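Coenzyme F420-dependent N(5),N(10)-methenyltetrahydromethanopterin reductase-related protein (Desulfurobacterium thermolithotrophum DSM 11699, PDB 6HUZ) is a bacterial [Fe]-hydrogenase paralog that binds the iron-guanylylpyridinol cofactor and uses tetrahydrofolate derivatives as substrates. Local coordinates at residues Thr230-Ser233 and Met234-Gln238. Residues are numbered along the deposited sequence; the frame is centred on the assembly and turned at random.
Sequences TKRS and MTEFQ. With NA (sodium ion), chain I; NA (sodium ion), chain H; GUE (5,10-Methenyltetrahydrofolate), chain C.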
loop_
_atom_site.group_PDB
_atom_site.type_symbol
_atom_site.label_atom_id
_atom_site.label_comp_id
_atom_site.label_asym_id
_atom_site.label_seq_id
_atom_site.Cartn_x
_atom_site.Cartn_y
_atom_site.Cartn_z
ATOM N N THR A 230 9.120 19.732 -2.368
ATOM C CA THR A 230 7.780 19.626 -2.977
ATOM C C THR A 230 6.697 19.817 -1.897
ATOM O O THR A 230 7.036 19.819 -0.717
ATOM C CB THR A 230 7.645 18.314 -3.791
ATOM O OG1 THR A 230 6.449 18.392 -4.569
ATOM C CG2 THR A 230 7.602 17.063 -2.918
ATOM N N LYS A 231 5.414 19.987 -2.295
ATOM C CA LYS A 231 4.285 20.207 -1.363
ATOM C C LYS A 231 3.851 18.937 -0.608
ATOM O O LYS A 231 3.874 17.834 -1.167
ATOM C CB LYS A 231 3.042 20.699 -2.133
ATOM C CG LYS A 231 3.083 22.118 -2.635
ATOM C CD LYS A 231 1.835 22.419 -3.475
ATOM C CE LYS A 231 2.058 23.483 -4.531
ATOM N NZ LYS A 231 1.542 24.816 -4.117
ATOM N N ARG A 232 3.399 19.101 0.649
ATOM C CA ARG A 232 2.919 17.981 1.482
ATOM C C ARG A 232 1.789 17.269 0.768
ATOM O O ARG A 232 1.742 16.038 0.725
ATOM C CB ARG A 232 2.401 18.524 2.826
ATOM C CG ARG A 232 1.749 17.468 3.718
ATOM C CD ARG A 232 2.705 16.728 4.614
ATOM N NE ARG A 232 1.930 16.016 5.637
ATOM C CZ ARG A 232 1.626 16.511 6.825
ATOM N NH1 ARG A 232 0.891 15.807 7.675
ATOM N NH2 ARG A 232 2.053 17.720 7.178
ATOM N N SER A 233 0.870 18.046 0.193
ATOM C CA SER A 233 -0.266 17.474 -0.518
ATOM C C SER A 233 0.213 16.545 -1.637
ATOM O O SER A 233 -0.371 15.496 -1.849
ATOM C CB SER A 233 -1.159 18.578 -1.080
ATOM O OG SER A 233 -0.511 19.330 -2.089
ATOM N N MET A 234 1.271 16.939 -2.349
ATOM C CA MET A 234 1.804 16.120 -3.429
ATOM C C MET A 234 2.426 14.886 -2.879
ATOM O O MET A 234 2.222 13.802 -3.421
ATOM C CB MET A 234 2.816 16.925 -4.263
ATOM C CG MET A 234 2.148 18.048 -4.988
ATOM S SD MET A 234 3.323 19.140 -5.771
ATOM C CE MET A 234 3.943 18.041 -7.121
ATOM N N THR A 235 3.183 15.023 -1.784
ATOM C CA THR A 235 3.809 13.858 -1.159
ATOM C C THR A 235 2.759 12.836 -0.668
ATOM O O THR A 235 2.884 11.637 -0.930
ATOM C CB THR A 235 4.687 14.329 0.002
ATOM O OG1 THR A 235 5.700 15.173 -0.518
ATOM C CG2 THR A 235 5.325 13.149 0.783
ATOM N N GLU A 236 1.725 13.291 0.010
ATOM C CA GLU A 236 0.706 12.372 0.531
ATOM C C GLU A 236 -0.064 11.714 -0.586
ATOM O O GLU A 236 -0.449 10.570 -0.430
ATOM C CB GLU A 236 -0.261 13.083 1.487
ATOM C CG GLU A 236 0.434 13.507 2.760
ATOM C CD GLU A 236 -0.496 13.950 3.865
ATOM O OE1 GLU A 236 -1.705 14.153 3.605
ATOM O OE2 GLU A 236 0.002 14.108 5.001
ATOM N N PHE A 237 -0.310 12.432 -1.693
ATOM C CA PHE A 237 -1.021 11.859 -2.837
ATOM C C PHE A 237 -0.145 10.708 -3.396
ATOM O O PHE A 237 -0.645 9.622 -3.630
ATOM C CB PHE A 237 -1.233 12.914 -3.962
ATOM C CG PHE A 237 -1.795 12.251 -5.195
ATOM C CD1 PHE A 237 -3.152 11.999 -5.306
ATOM C CD2 PHE A 237 -0.954 11.819 -6.218
ATOM C CE1 PHE A 237 -3.657 11.324 -6.417
ATOM C CE2 PHE A 237 -1.465 11.157 -7.330
ATOM C CZ PHE A 237 -2.812 10.915 -7.419
ATOM N N GLN A 238 1.163 10.958 -3.596
ATOM C CA GLN A 238 2.094 9.939 -4.112
ATOM C C GLN A 238 2.134 8.699 -3.208
ATOM O O GLN A 238 2.085 7.590 -3.725
ATOM C CB GLN A 238 3.503 10.521 -4.257
ATOM C CG GLN A 238 3.618 11.507 -5.423
ATOM C CD GLN A 238 3.560 10.835 -6.769
ATOM O OE1 GLN A 238 4.162 9.756 -6.996
ATOM N NE2 GLN A 238 2.844 11.442 -7.705
HETATM NA NA NA I . -2.204 15.844 5.989
HETATM NA NA NA H . 2.597 7.278 -6.551
HETATM N N1 GUE C . 12.785 10.453 -10.378
HETATM C C2 GUE C . 11.672 9.862 -10.892
HETATM N N3 GUE C . 10.532 10.523 -11.118
HETATM C C4 GUE C . 10.380 11.814 -10.879
HETATM C C6 GUE C . 12.883 14.595 -10.131
HETATM C "C1'" GUE C . 8.762 18.956 -7.778
HETATM C "C2'" GUE C . 8.317 17.645 -7.564
HETATM C "C3'" GUE C . 9.112 16.560 -7.946
HETATM C "C4'" GUE C . 10.354 16.767 -8.568
HETATM C "C5'" GUE C . 10.777 18.085 -8.802
HETATM O O4 GUE C . 9.289 12.370 -11.130
HETATM C C4A GUE C . 11.555 12.540 -10.350
HETATM N N5 GUE C . 11.626 13.879 -9.962
HETATM C C7 GUE C . 13.855 13.800 -9.267
HETATM N N8 GUE C . 13.879 12.382 -9.610
HETATM C C8A GUE C . 12.776 11.769 -10.105
HETATM N N2 GUE C . 11.743 8.532 -11.144
HETATM C C9 GUE C . 12.577 15.872 -9.333
HETATM N N10 GUE C . 11.155 15.699 -9.042
HETATM C "C6'" GUE C . 9.987 19.162 -8.403
HETATM C C11 GUE C . 7.913 20.141 -7.370
HETATM O O11 GUE C . 7.007 20.005 -6.562
HETATM N N GUE C . 8.158 21.331 -7.933
HETATM C CA GUE C . 7.285 22.489 -7.738
HETATM C C GUE C . 6.792 23.051 -9.057
HETATM O OX1 GUE C . 7.489 22.894 -10.092
HETATM O OX2 GUE C . 5.696 23.654 -9.099
HETATM C CB GUE C . 7.957 23.573 -6.887
HETATM C CG GUE C . 9.364 23.198 -6.405
HETATM C CD GUE C . 10.066 24.339 -5.679
HETATM O OE1 GUE C . 10.659 24.075 -4.597
HETATM O OE2 GUE C . 10.044 25.490 -6.191
HETATM C C1 GUE C . 10.720 14.536 -9.348
HETATM O O HOH W 1 6.682 17.531 1.282
HETATM O O HOH W 2 -1.663 18.536 5.872
#
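The start of helix 232-262, with Lys231 at the N-cap and Thr230 just before it, brings Thr230 and Arg232 against Met234, Thr235 and Glu236. The turn is closed by bonds from Thr235 N to Lys231 O (3.0 Å) and from Glu236 N to Arg232 O (2.8 Å). Just ahead of it, Thr230 OG1 donates to O11 of 5,10-methenyltetrahydrofolate at 2.6 Å, while Met234 SD lies 3.4 Å from the same hydroxyl. Met234 bends at its last torsion (chi3 70°), bringing CE within 3.7 Å of the ligand's O11; Phe91 of the second subunit packs on this side chain. A water donates to Thr230 O and lies 3.1 Å from Thr235 OG1. Across the same turn, Arg232 NE meets Glu236 OE2 at 2.8 Å in a salt bridge, approaching from above the carboxylate, whose plane stands 72° from the guanidinium. Both carboxylate oxygens of Glu236 also hold a sodium ion, completed by a water and by Glu256 and Lys356 of the second subunit. Arg232 NH1 adds a salt bridge to Glu304 of that subunit. With an alanine in place of Arg232, Glu304 is likely to lose this salt-bridge partner, and Glu236 would probably rely on the sodium as its remaining cation here. The sodium and the guanidinium together probably offset the negative charge that Glu236 and Glu256 bring to the interface.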